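Side-chain contacts in threonine--tRNA ligase catalytic subunit (Aeropyrum pernix, PDB 3A32), which attaches threonine to tRNA(Thr) in two steps, first activating the amino acid with ATP, and probably cannot deacylate mischarged seryl-tRNA(Thr): residues P113-L118 with D164-V169; K377-S380 with S386-R389; E234-I239 with I245-L250. One frame throughout, in Å; residues are numbered along the deposited sequence.

Contact 1: residues P113-L118 with D164-V169; sequences PYHILL and DAHIIV. With ZN (zinc ion), chain G.
The zinc site of the class II synthetase core has a second-shell partner here: His115 of the helix meets the metal ligand His166 of the strand. His166 binds the zinc through NE2, the NE2 to zinc distance being 2.0 Å, and uses its other ring nitrogen for the protein: His166 ND1 donates to His115 ND1 at 2.9 Å, with an N-H...acceptor angle of 153°. The two ends of this bond differ. The acceptor lies in the plane of the His166 ring, at its edge, whereas the donor is tilted 33° out of the plane of the His115 ring. With the ring planes at 81° and the centroids 4.9 Å apart, the pair is oblique, held through nitrogen rather than by stacking. Both rings have CG beside the backbone N and opposite the carbonyl carbon, which sends each across the space between helix and strand. On its far side, His115 NE2 is hydrogen-bonded to Glu138 OE1, so both nitrogens of this buried ring are engaged and its rotation is probably fixed. The chain from Glu138 through His115 to His166 would probably orient the metal-binding ring and could polarise it. Asp164, two residues before His166, enters the site through solvent: water 1 binds the zinc, its O 2.0 Å from the metal, and donates to Asp164 OD1 at 2.6 Å. Cys112, immediately before the segment 113-118, and His310 supply the remaining protein ligands. In the fold, strand 159-170 runs between antiparallel strands 134-143 and 306-316, while helix 112-126 packs Pro113, Tyr114 and Leu117 against helix 80-84 and also Tyr114, Leu117 and Leu118 on the second subunit.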
# COMPACT_ATOMS: atom_id res chain seq x y z
N PRO A 113 -10.09 9.72 14.77
CA PRO A 113 -11.34 9.11 15.24
C PRO A 113 -11.50 7.66 14.81
O PRO A 113 -11.99 6.84 15.60
CB PRO A 113 -12.43 10.00 14.60
CG PRO A 113 -11.74 11.35 14.34
CD PRO A 113 -10.32 10.97 14.01
N TYR A 114 -11.07 7.32 13.59
CA TYR A 114 -11.09 5.91 13.14
C TYR A 114 -10.15 5.06 14.00
O TYR A 114 -10.56 4.01 14.47
CB TYR A 114 -10.85 5.76 11.63
CG TYR A 114 -12.13 5.84 10.75
CD1 TYR A 114 -12.19 6.66 9.63
CD2 TYR A 114 -13.23 5.04 11.01
CE1 TYR A 114 -13.32 6.72 8.81
CE2 TYR A 114 -14.36 5.07 10.18
CZ TYR A 114 -14.40 5.91 9.10
OH TYR A 114 -15.53 5.95 8.30
N HIS A 115 -8.93 5.54 14.25
CA HIS A 115 -7.93 4.79 15.07
C HIS A 115 -8.43 4.59 16.49
O HIS A 115 -8.15 3.55 17.06
CB HIS A 115 -6.57 5.51 15.09
CG HIS A 115 -5.87 5.47 13.76
ND1 HIS A 115 -4.57 5.88 13.59
CD2 HIS A 115 -6.29 5.02 12.55
CE1 HIS A 115 -4.21 5.67 12.33
NE2 HIS A 115 -5.24 5.16 11.69
N ILE A 116 -9.16 5.58 17.03
CA ILE A 116 -9.82 5.45 18.35
C ILE A 116 -10.98 4.46 18.36
O ILE A 116 -11.11 3.72 19.31
CB ILE A 116 -10.29 6.79 18.93
CG1 ILE A 116 -9.10 7.69 19.17
CG2 ILE A 116 -11.10 6.57 20.27
CD1 ILE A 116 -9.53 9.12 19.17
N LEU A 117 -11.80 4.43 17.32
CA LEU A 117 -12.82 3.40 17.21
C LEU A 117 -12.20 1.99 17.22
O LEU A 117 -12.76 1.04 17.81
CB LEU A 117 -13.72 3.62 15.97
CG LEU A 117 -14.74 4.79 15.92
CD1 LEU A 117 -15.51 4.76 14.60
CD2 LEU A 117 -15.78 4.78 17.10
N LEU A 118 -11.06 1.83 16.55
CA LEU A 118 -10.36 0.53 16.50
C LEU A 118 -9.83 0.14 17.87
O LEU A 118 -9.89 -1.00 18.23
CB LEU A 118 -9.17 0.54 15.49
CG LEU A 118 -9.53 0.64 13.99
CD1 LEU A 118 -8.32 0.53 13.06
CD2 LEU A 118 -10.57 -0.41 13.62
N ASP A 164 0.93 8.43 9.85
CA ASP A 164 0.16 8.80 11.00
C ASP A 164 0.12 7.67 12.03
O ASP A 164 -0.05 6.51 11.65
CB ASP A 164 -1.27 9.10 10.51
CG ASP A 164 -2.08 9.94 11.51
OD1 ASP A 164 -1.47 10.63 12.36
OD2 ASP A 164 -3.33 9.92 11.40
N ALA A 165 0.20 7.99 13.32
CA ALA A 165 0.02 6.97 14.34
C ALA A 165 -0.62 7.61 15.54
O ALA A 165 -0.54 8.83 15.72
CB ALA A 165 1.35 6.30 14.69
N HIS A 166 -1.29 6.79 16.33
CA HIS A 166 -1.86 7.19 17.58
C HIS A 166 -1.42 6.24 18.69
O HIS A 166 -1.32 5.02 18.49
CB HIS A 166 -3.40 7.32 17.46
CG HIS A 166 -3.79 8.42 16.53
ND1 HIS A 166 -3.94 8.22 15.18
CD2 HIS A 166 -3.90 9.75 16.73
CE1 HIS A 166 -4.19 9.37 14.59
NE2 HIS A 166 -4.18 10.32 15.51
N ILE A 167 -1.10 6.83 19.83
CA ILE A 167 -0.57 6.09 20.95
C ILE A 167 -1.37 6.41 22.20
O ILE A 167 -1.55 7.58 22.56
CB ILE A 167 0.92 6.43 21.18
CG1 ILE A 167 1.69 6.29 19.88
CG2 ILE A 167 1.56 5.54 22.32
CD1 ILE A 167 3.21 6.23 20.13
N ILE A 168 -1.85 5.37 22.85
CA ILE A 168 -2.50 5.50 24.16
C ILE A 168 -1.56 4.88 25.19
O ILE A 168 -1.36 3.66 25.20
CB ILE A 168 -3.88 4.81 24.14
CG1 ILE A 168 -4.73 5.48 23.05
CG2 ILE A 168 -4.54 4.82 25.53
CD1 ILE A 168 -6.10 4.91 22.81
N VAL A 169 -0.93 5.72 26.01
CA VAL A 169 0.20 5.28 26.84
C VAL A 169 -0.00 5.66 28.33
O VAL A 169 -0.29 6.83 28.60
CB VAL A 169 1.57 5.85 26.35
CG1 VAL A 169 1.50 7.30 26.06
CG2 VAL A 169 2.60 5.60 27.36
ZN ZN G . -4.36 12.22 14.96
O HOH W 1 -2.76 12.40 13.74

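Contact 2: residues K377-S380 with S386-R389; sequences KGSS and SDVR
A single hydrogen bond joins Ser379 on the strand to Asp387 on the helix, and it is short: Ser379 OG donates to Asp387 OD2 over 2.5 Å. The hydroxyl reaches the carboxylate on the anti lone pair of OD2, the side turned away from OD1. Ser379 has OG opposite its backbone N (chi1 -168°), which directs the hydroxyl at the helix, and its CB follows, lying 3.2 Å from Asp387 OD2. Both segments belong to the anticodon-binding domain, where strand 373-380, helix 384-393 and strand 399-403 form a beta-alpha-beta crossover that passes over strand 341-347, which lies between the two strands in the sheet; the bond therefore ties the C-terminal end of strand 373-380 to the first turn of helix 384-393. Charge contributes less directly. Lys377 NZ is 4.3 Å from Asp387 OD1, beyond a salt bridge, so the attraction is one of opposite charges at a distance. Van der Waals contact is made by the lysine chain itself: bent at chi2 (58°), it crosses the aspartate at about a right angle and brings CE to 3.9 Å from Asp387 CG, and to the same distance from Asp387 OD2. Replacing Asp387 by alanine removes the carboxylate, which would probably leave the Ser379 hydroxyl without this acceptor and Lys377 without the nearby negative charge. Outside the pair, Lys377 also rests on Ile391 and Ser379 on Leu384 of the same helix, while Ser380 OG is hydrogen-bonded to Gly383 N, just before helix 384-393.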
# COMPACT_ATOMS: atom_id res chain seq x y z
N LYS A 377 19.71 2.69 -22.27
CA LYS A 377 19.90 3.78 -23.22
C LYS A 377 20.92 3.33 -24.30
O LYS A 377 21.99 2.87 -23.98
CB LYS A 377 20.37 5.05 -22.48
CG LYS A 377 20.70 6.29 -23.35
CD LYS A 377 19.50 6.76 -24.23
CE LYS A 377 19.97 7.86 -25.16
NZ LYS A 377 18.84 8.57 -25.83
N GLY A 378 20.54 3.42 -25.57
CA GLY A 378 21.45 3.19 -26.69
C GLY A 378 22.23 4.47 -26.95
O GLY A 378 21.66 5.49 -27.27
N SER A 379 23.54 4.43 -26.78
CA SER A 379 24.34 5.66 -26.95
C SER A 379 25.47 5.36 -27.92
O SER A 379 25.42 4.35 -28.62
CB SER A 379 24.86 6.14 -25.59
OG SER A 379 25.40 7.46 -25.69
N SER A 380 26.50 6.19 -27.94
CA SER A 380 27.59 6.07 -28.91
C SER A 380 28.79 6.80 -28.34
O SER A 380 28.62 7.56 -27.38
CB SER A 380 27.15 6.61 -30.30
OG SER A 380 27.19 8.03 -30.35
N SER A 386 26.68 14.12 -24.35
CA SER A 386 25.37 14.78 -24.35
C SER A 386 24.25 13.87 -23.86
O SER A 386 23.28 14.36 -23.29
CB SER A 386 25.03 15.32 -25.74
OG SER A 386 23.64 15.18 -26.02
N ASP A 387 24.35 12.56 -24.12
CA ASP A 387 23.36 11.60 -23.62
C ASP A 387 23.37 11.56 -22.06
O ASP A 387 22.31 11.59 -21.43
CB ASP A 387 23.61 10.20 -24.16
CG ASP A 387 23.14 10.02 -25.63
OD1 ASP A 387 22.41 10.86 -26.18
OD2 ASP A 387 23.52 9.02 -26.24
N VAL A 388 24.58 11.51 -21.50
CA VAL A 388 24.79 11.44 -20.06
C VAL A 388 24.28 12.70 -19.40
O VAL A 388 23.58 12.61 -18.39
CB VAL A 388 26.29 11.17 -19.67
CG1 VAL A 388 26.52 11.39 -18.19
CG2 VAL A 388 26.68 9.76 -20.06
N ARG A 389 24.60 13.85 -19.98
CA ARG A 389 24.14 15.14 -19.50
C ARG A 389 22.61 15.22 -19.46
O ARG A 389 22.06 15.65 -18.45
CB ARG A 389 24.81 16.27 -20.32
CG ARG A 389 23.88 17.38 -20.83
CD ARG A 389 24.11 18.82 -20.28
NE ARG A 389 22.85 19.43 -19.81
CZ ARG A 389 22.68 20.71 -19.44
NH1 ARG A 389 23.69 21.59 -19.52
NH2 ARG A 389 21.49 21.11 -19.01

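Contact 3: residues E234-I239 with I245-L250; sequences EAASRI and IDIVEL
Ile247 and Ile239 owe their meeting with the opposite segment to the same first-torsion setting: each has CG1 beside the backbone N and CG2 opposite it. In Ile247 the second torsion is also turned (chi2 -54°), so the chain folds instead of extending, and CD1 swings to the same alanine that CG2 touches. The result is a two-pronged grip on Ala236. Ile247 CG2 lies 3.8 Å from Ala236 CB, and Ile247 CD1 is also 3.8 Å from Ala236 CB, so the methyl is touched by both branches. The folded branch further reaches the helix backbone, where Ile247 CD1 is 3.4 Å from Ala236 O, an apolar methyl set against a carbonyl oxygen. The small side chain is consistent with the close approach, the CA atoms of Ala236 and Ile247 being 6.6 Å apart. One helical turn on, the Ile239 CG2 methyl sits against the branch point of the second isoleucine, 4.1 Å from Ile245 CB, with CG2 and CD1 of Ile245 at about the same distance, and the two side chains cross obliquely. No hydrogen bond passes between the segments; the side chains meet by apolar contact alone. Polar links lie just beside it: Ile245 O accepts from Asn240 ND2, and Glu249 OE2 makes a salt bridge to Arg233 NH2. The contact belongs to the beta-alpha-beta unit of strand 202-207, helix 222-243 and strand 246-250, the last strand being outermost in its sheet within this chain and parallel to 202-207. Ile247 also packs on Val204 and Leu206 of that neighbour, while Ile239 and Ile245 both rest on Phe182 of helix 174-191.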
# COMPACT_ATOMS: atom_id res chain seq x y z
N GLU A 234 11.55 15.72 29.89
CA GLU A 234 12.44 14.60 30.17
C GLU A 234 12.92 13.90 28.92
O GLU A 234 14.09 13.61 28.80
CB GLU A 234 11.78 13.58 31.10
CG GLU A 234 11.53 14.10 32.48
CD GLU A 234 12.85 14.29 33.33
OE1 GLU A 234 13.99 14.02 32.82
OE2 GLU A 234 12.70 14.70 34.52
N ALA A 235 11.99 13.63 28.01
CA ALA A 235 12.33 12.98 26.74
C ALA A 235 13.35 13.82 25.94
O ALA A 235 14.38 13.29 25.51
CB ALA A 235 11.06 12.66 25.89
N ALA A 236 13.06 15.12 25.82
CA ALA A 236 13.94 16.08 25.15
C ALA A 236 15.28 16.19 25.87
O ALA A 236 16.31 16.42 25.24
CB ALA A 236 13.27 17.46 25.11
N SER A 237 15.26 16.03 27.18
CA SER A 237 16.51 16.09 27.93
C SER A 237 17.34 14.85 27.64
O SER A 237 18.57 14.94 27.52
CB SER A 237 16.24 16.30 29.43
OG SER A 237 17.40 16.02 30.19
N ARG A 238 16.70 13.70 27.48
CA ARG A 238 17.41 12.49 27.01
C ARG A 238 17.93 12.62 25.59
O ARG A 238 19.04 12.16 25.28
CB ARG A 238 16.57 11.24 27.14
CG ARG A 238 16.36 10.88 28.58
CD ARG A 238 15.29 9.83 28.76
NE ARG A 238 14.81 9.91 30.14
CZ ARG A 238 14.02 9.01 30.72
NH1 ARG A 238 13.58 7.94 30.03
NH2 ARG A 238 13.67 9.19 32.00
N ILE A 239 17.16 13.27 24.72
CA ILE A 239 17.59 13.47 23.36
C ILE A 239 18.85 14.35 23.36
O ILE A 239 19.83 14.02 22.70
CB ILE A 239 16.47 14.12 22.50
CG1 ILE A 239 15.30 13.16 22.33
CG2 ILE A 239 17.04 14.60 21.17
CD1 ILE A 239 14.05 13.83 21.82
N ILE A 245 21.64 17.46 20.71
CA ILE A 245 20.67 18.10 19.84
C ILE A 245 19.98 19.19 20.66
O ILE A 245 19.52 18.98 21.81
CB ILE A 245 19.62 17.08 19.24
CG1 ILE A 245 20.25 16.21 18.14
CG2 ILE A 245 18.36 17.80 18.72
CD1 ILE A 245 19.29 15.11 17.61
N ASP A 246 19.88 20.37 20.09
CA ASP A 246 19.39 21.35 20.99
C ASP A 246 17.83 21.49 21.07
O ASP A 246 17.10 21.11 20.11
CB ASP A 246 20.33 22.57 21.02
CG ASP A 246 20.09 23.50 19.93
OD1 ASP A 246 21.10 23.98 19.37
OD2 ASP A 246 18.91 23.76 19.69
N ILE A 247 17.35 21.91 22.24
CA ILE A 247 15.96 21.86 22.60
C ILE A 247 15.51 23.29 22.77
O ILE A 247 16.19 24.05 23.43
CB ILE A 247 15.73 21.13 23.98
CG1 ILE A 247 16.44 19.75 24.04
CG2 ILE A 247 14.20 21.02 24.28
CD1 ILE A 247 16.05 18.81 22.82
N VAL A 248 14.38 23.64 22.18
CA VAL A 248 13.84 24.99 22.23
C VAL A 248 12.45 24.83 22.84
O VAL A 248 11.72 23.96 22.40
CB VAL A 248 13.69 25.63 20.80
CG1 VAL A 248 12.89 26.91 20.89
CG2 VAL A 248 15.05 25.97 20.21
N GLU A 249 12.09 25.65 23.83
CA GLU A 249 10.78 25.61 24.49
C GLU A 249 10.03 26.93 24.34
O GLU A 249 10.58 28.01 24.64
CB GLU A 249 10.94 25.24 25.95
CG GLU A 249 9.63 24.81 26.54
CD GLU A 249 9.71 24.39 27.99
OE1 GLU A 249 10.58 23.57 28.37
OE2 GLU A 249 8.85 24.88 28.76
N LEU A 250 8.78 26.87 23.84
CA LEU A 250 7.98 28.06 23.64
C LEU A 250 6.73 28.05 24.50
O LEU A 250 5.79 27.26 24.27
CB LEU A 250 7.61 28.27 22.18
CG LEU A 250 8.69 28.20 21.07
CD1 LEU A 250 8.02 28.17 19.72
CD2 LEU A 250 9.68 29.37 21.16

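Along the chain the contacts fall in series, with none nesting or crossing. Contact 1 comes first, closing a loop of 45 residues between its segments 113-118 and 164-169 at the zinc site. Contact 3 follows, closing a much shorter link of five residues between its segments 234-239 and 245-250, joining helix 222-243 to strand 246-250. Both reach the same eight-stranded mixed sheet of the synthetase core, their nearest atoms about 11 Å apart. Contact 2, last in sequence, likewise spans five residues, but joins strand 373-380 to helix 384-393 in the anticodon-binding domain, its centre about 50 Å from that of contact 3 and about 51 Å from that of contact 1.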